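Local coordinates for protein glutathione S-transferase (Natrialba magadii ATCC 43099, PDB 6GZF) that probably transfers or removes glutathione as a Xi class glutathione transferase, as glutathionyl-hydroquinone reductases do, at residues V262-E267 / R312-D317. Numbering follows the deposited sequence.
Sequences VQYIRE and RGPDLD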
ATOM      1  N   VAL A 262      -7.487   4.152   2.537  1.00 27.25           N
ATOM      2  CA  VAL A 262      -8.192   5.084   3.407  1.00 32.13           C
ATOM      3  C   VAL A 262      -8.419   4.453   4.778  1.00 27.13           C
ATOM      4  O   VAL A 262      -8.188   5.083   5.809  1.00 27.22           O
ATOM      5  CB  VAL A 262      -9.543   5.522   2.810  1.00 29.24           C
ATOM      6  CG1 VAL A 262     -10.312   6.381   3.804  1.00 23.33           C
ATOM      7  CG2 VAL A 262      -9.323   6.276   1.507  1.00 25.07           C
ATOM      8  N   GLN A 263      -8.857   3.199   4.784  1.00 23.03           N
ATOM      9  CA  GLN A 263      -9.132   2.499   6.032  1.00 24.17           C
ATOM     10  C   GLN A 263      -9.099   0.985   5.853  1.00 28.26           C
ATOM     11  O   GLN A 263      -9.508   0.464   4.814  1.00 24.36           O
ATOM     12  CB  GLN A 263     -10.492   2.929   6.591  1.00 22.61           C
ATOM     13  CG  GLN A 263     -10.770   2.436   8.002  1.00 23.02           C
ATOM     14  CD  GLN A 263     -12.152   2.815   8.495  1.00 28.90           C
ATOM     15  OE1 GLN A 263     -12.496   3.994   8.569  1.00 28.27           O
ATOM     16  NE2 GLN A 263     -12.952   1.813   8.841  1.00 27.56           N
ATOM     17  N   TYR A 264      -8.597   0.287   6.866  1.00 30.11           N
ATOM     18  CA  TYR A 264      -8.688  -1.166   6.921  1.00 26.62           C
ATOM     19  C   TYR A 264     -10.151  -1.588   6.963  1.00 21.78           C
ATOM     20  O   TYR A 264     -10.993  -0.874   7.506  1.00 27.47           O
ATOM     21  CB  TYR A 264      -7.959  -1.716   8.150  1.00 26.73           C
ATOM     22  CG  TYR A 264      -6.487  -2.006   7.957  1.00 26.59           C
ATOM     23  CD1 TYR A 264      -6.019  -2.605   6.795  1.00 26.27           C
ATOM     24  CD2 TYR A 264      -5.567  -1.695   8.951  1.00 22.95           C
ATOM     25  CE1 TYR A 264      -4.673  -2.877   6.624  1.00 23.82           C
ATOM     26  CE2 TYR A 264      -4.220  -1.963   8.789  1.00 25.63           C
ATOM     27  CZ  TYR A 264      -3.778  -2.554   7.625  1.00 25.69           C
ATOM     28  OH  TYR A 264      -2.437  -2.821   7.464  1.00 28.83           O
ATOM     29  N   ILE A 265     -10.455  -2.747   6.388  1.00 19.55           N
ATOM     30  CA  ILE A 265     -11.783  -3.328   6.541  1.00 23.19           C
ATOM     31  C   ILE A 265     -11.982  -3.705   8.005  1.00 27.14           C
ATOM     32  O   ILE A 265     -13.080  -3.580   8.552  1.00 27.18           O
ATOM     33  CB  ILE A 265     -11.977  -4.560   5.635  1.00 22.15           C
ATOM     34  CG1 ILE A 265     -12.088  -4.126   4.174  1.00 24.80           C
ATOM     35  CG2 ILE A 265     -13.222  -5.337   6.030  1.00 26.46           C
ATOM     36  CD1 ILE A 265     -13.285  -3.246   3.886  1.00 19.31           C
ATOM     37  N   ARG A 266     -10.898  -4.131   8.647  1.00 24.62           N
ATOM     38  CA  ARG A 266     -10.944  -4.544  10.045  1.00 25.31           C
ATOM     39  C   ARG A 266     -11.169  -3.363  10.990  1.00 20.35           C
ATOM     40  O   ARG A 266     -11.436  -3.555  12.175  1.00 16.58           O
ATOM     41  CB  ARG A 266      -9.657  -5.279  10.431  1.00 24.60           C
ATOM     42  CG  ARG A 266      -8.463  -4.373  10.686  1.00 23.09           C
ATOM     43  CD  ARG A 266      -7.280  -5.168  11.214  1.00 21.30           C
ATOM     44  NE  ARG A 266      -6.093  -4.338  11.402  1.00 23.55           N
ATOM     45  CZ  ARG A 266      -4.907  -4.807  11.776  1.00 21.97           C
ATOM     46  NH1 ARG A 266      -4.747  -6.103  12.004  1.00 24.91           N
ATOM     47  NH2 ARG A 266      -3.880  -3.981  11.923  1.00 24.24           N
ATOM     48  N   GLU A 267     -11.062  -2.147  10.464  1.00 22.15           N
ATOM     49  CA  GLU A 267     -11.292  -0.950  11.266  1.00 21.41           C
ATOM     50  C   GLU A 267     -12.763  -0.543  11.264  1.00 24.65           C
ATOM     51  O   GLU A 267     -13.194   0.249  12.102  1.00 29.66           O
ATOM     52  CB  GLU A 267     -10.427   0.208  10.767  1.00 19.35           C
ATOM     53  CG  GLU A 267      -8.967   0.112  11.176  1.00 25.61           C
ATOM     54  CD  GLU A 267      -8.191   1.378  10.869  1.00 27.75           C
ATOM     55  OE1 GLU A 267      -8.029   1.704   9.674  1.00 26.11           O
ATOM     56  OE2 GLU A 267      -7.743   2.047  11.824  1.00 24.93           O
ATOM     57  N   ARG A 312       3.846  -8.415   3.465  1.00 30.27           N
ATOM     58  CA  ARG A 312       3.486  -9.262   4.596  1.00 25.93           C
ATOM     59  C   ARG A 312       2.008  -9.142   4.951  1.00 25.00           C
ATOM     60  O   ARG A 312       1.301 -10.145   5.048  1.00 27.19           O
ATOM     61  CB  ARG A 312       4.348  -8.914   5.810  1.00 30.99           C
ATOM     62  CG  ARG A 312       3.972  -9.660   7.075  1.00 33.23           C
ATOM     63  CD  ARG A 312       4.995  -9.416   8.169  1.00 42.40           C
ATOM     64  NE  ARG A 312       4.691 -10.166   9.383  1.00 39.40           N
ATOM     65  CZ  ARG A 312       5.523 -10.288  10.411  1.00 43.60           C
ATOM     66  NH1 ARG A 312       6.717  -9.712  10.371  1.00 40.42           N
ATOM     67  NH2 ARG A 312       5.164 -10.988  11.478  1.00 54.57           N
ATOM     68  N   GLY A 313       1.545  -7.912   5.146  1.00 28.84           N
ATOM     69  CA  GLY A 313       0.156  -7.673   5.487  1.00 30.50           C
ATOM     70  C   GLY A 313      -0.119  -7.858   6.966  1.00 24.36           C
ATOM     71  O   GLY A 313       0.753  -8.304   7.712  1.00 31.98           O
ATOM     72  N   PRO A 314      -1.341  -7.514   7.400  1.00 25.97           N
ATOM     73  CA  PRO A 314      -1.748  -7.589   8.807  1.00 29.33           C
ATOM     74  C   PRO A 314      -1.890  -9.022   9.310  1.00 33.09           C
ATOM     75  O   PRO A 314      -2.044  -9.946   8.513  1.00 37.40           O
ATOM     76  CB  PRO A 314      -3.113  -6.885   8.819  1.00 31.25           C
ATOM     77  CG  PRO A 314      -3.181  -6.122   7.534  1.00 27.78           C
ATOM     78  CD  PRO A 314      -2.397  -6.934   6.557  1.00 26.73           C
ATOM     79  N   ASP A 315      -1.836  -9.194  10.627  1.00 39.44           N
ATOM     80  CA  ASP A 315      -2.104 -10.486  11.241  1.00 41.06           C
ATOM     81  C   ASP A 315      -3.596 -10.586  11.537  1.00 35.07           C
ATOM     82  O   ASP A 315      -4.047 -10.257  12.634  1.00 38.53           O
ATOM     83  CB  ASP A 315      -1.282 -10.667  12.519  1.00 40.76           C
ATOM     84  CG  ASP A 315      -1.171 -12.119  12.942  1.00 56.44           C
ATOM     85  OD1 ASP A 315      -1.160 -12.999  12.055  1.00 53.57           O
ATOM     86  OD2 ASP A 315      -1.090 -12.381  14.161  1.00 51.24           O
ATOM     87  N   LEU A 316      -4.358 -11.031  10.543  1.00 32.73           N
ATOM     88  CA  LEU A 316      -5.813 -11.031  10.629  1.00 32.17           C
ATOM     89  C   LEU A 316      -6.362 -12.293  11.281  1.00 29.21           C
ATOM     90  O   LEU A 316      -6.191 -13.398  10.765  1.00 32.76           O
ATOM     91  CB  LEU A 316      -6.423 -10.864   9.236  1.00 28.99           C
ATOM     92  CG  LEU A 316      -6.371  -9.452   8.650  1.00 20.63           C
ATOM     93  CD1 LEU A 316      -6.918  -9.440   7.233  1.00 21.15           C
ATOM     94  CD2 LEU A 316      -7.140  -8.482   9.532  1.00 23.17           C
ATOM     95  N   ASP A 317      -7.031 -12.119  12.416  1.00 28.49           N
ATOM     96  CA  ASP A 317      -7.669 -13.232  13.102  1.00 27.29           C
ATOM     97  C   ASP A 317      -9.096 -13.410  12.599  1.00 29.46           C
ATOM     98  O   ASP A 317     -10.045 -12.934  13.221  1.00 27.87           O
ATOM     99  CB  ASP A 317      -7.658 -13.013  14.615  1.00 29.81           C
ATOM    100  CG  ASP A 317      -7.950 -14.282  15.393  1.00 42.04           C
ATOM    101  OD1 ASP A 317      -7.792 -15.382  14.822  1.00 35.86           O
ATOM    102  OD2 ASP A 317      -8.333 -14.180  16.577  1.00 50.39           O
TER
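Tyr264 and Arg266 both meet the ring of Pro314, and Arg266 also meets Leu316, where the C-terminal extension of this Xi class glutathione transferase runs back over its helical C-terminal domain. Residues 262-267 belong to the loop between helices 250-254 and 271-279; residues 312-317 form an irregular loop well after helix 290-299. The tight part is the buried proline. Its CG lies obliquely to the phenol ring, 3.6 Å from Tyr264 CZ, while its CB sits over one face of the Arg266 guanidinium, 3.7 Å from Arg266 NH1. The tyrosine and the proline point at each other, and the tyrosine OH is hydrogen-bonded to His255 NE2 of the second subunit. Further along, the aliphatic stem of Arg266 meets Leu316, with Arg266 CD and Leu316 CD2 3.7 Å apart. With its CG wedged between backbone N and C (chi1 78°) and the chain stretched out as far as NE, the arginine reaches past Leu316 to Pro314. Trp272 of helix 271-279 touches both Arg266 and Leu316. The other side is looser: the CB of exposed Asp315 points away from the loop, and its backbone carbonyl O stands at the edge of the guanidinium, near its plane, 4.3 Å from Arg266 NH1. At the other terminal nitrogen, Arg266 NH2 reaches out of this contact to a salt bridge with Glu267 OE1 of the second subunit, which places the arginine at the dimer interface. An alanine in place of Arg266 is likely to leave that glutamate without its charged partner across the dimer and strip the cover from Pro314 CB and Leu316 CD2. Within its own loop, Glu267 folds back on Tyr264: the anti lone pair of Glu267 OE1 receives the backbone N-H of Tyr264, with an N...O distance of 3.2 Å and an N-H...O angle of 154°.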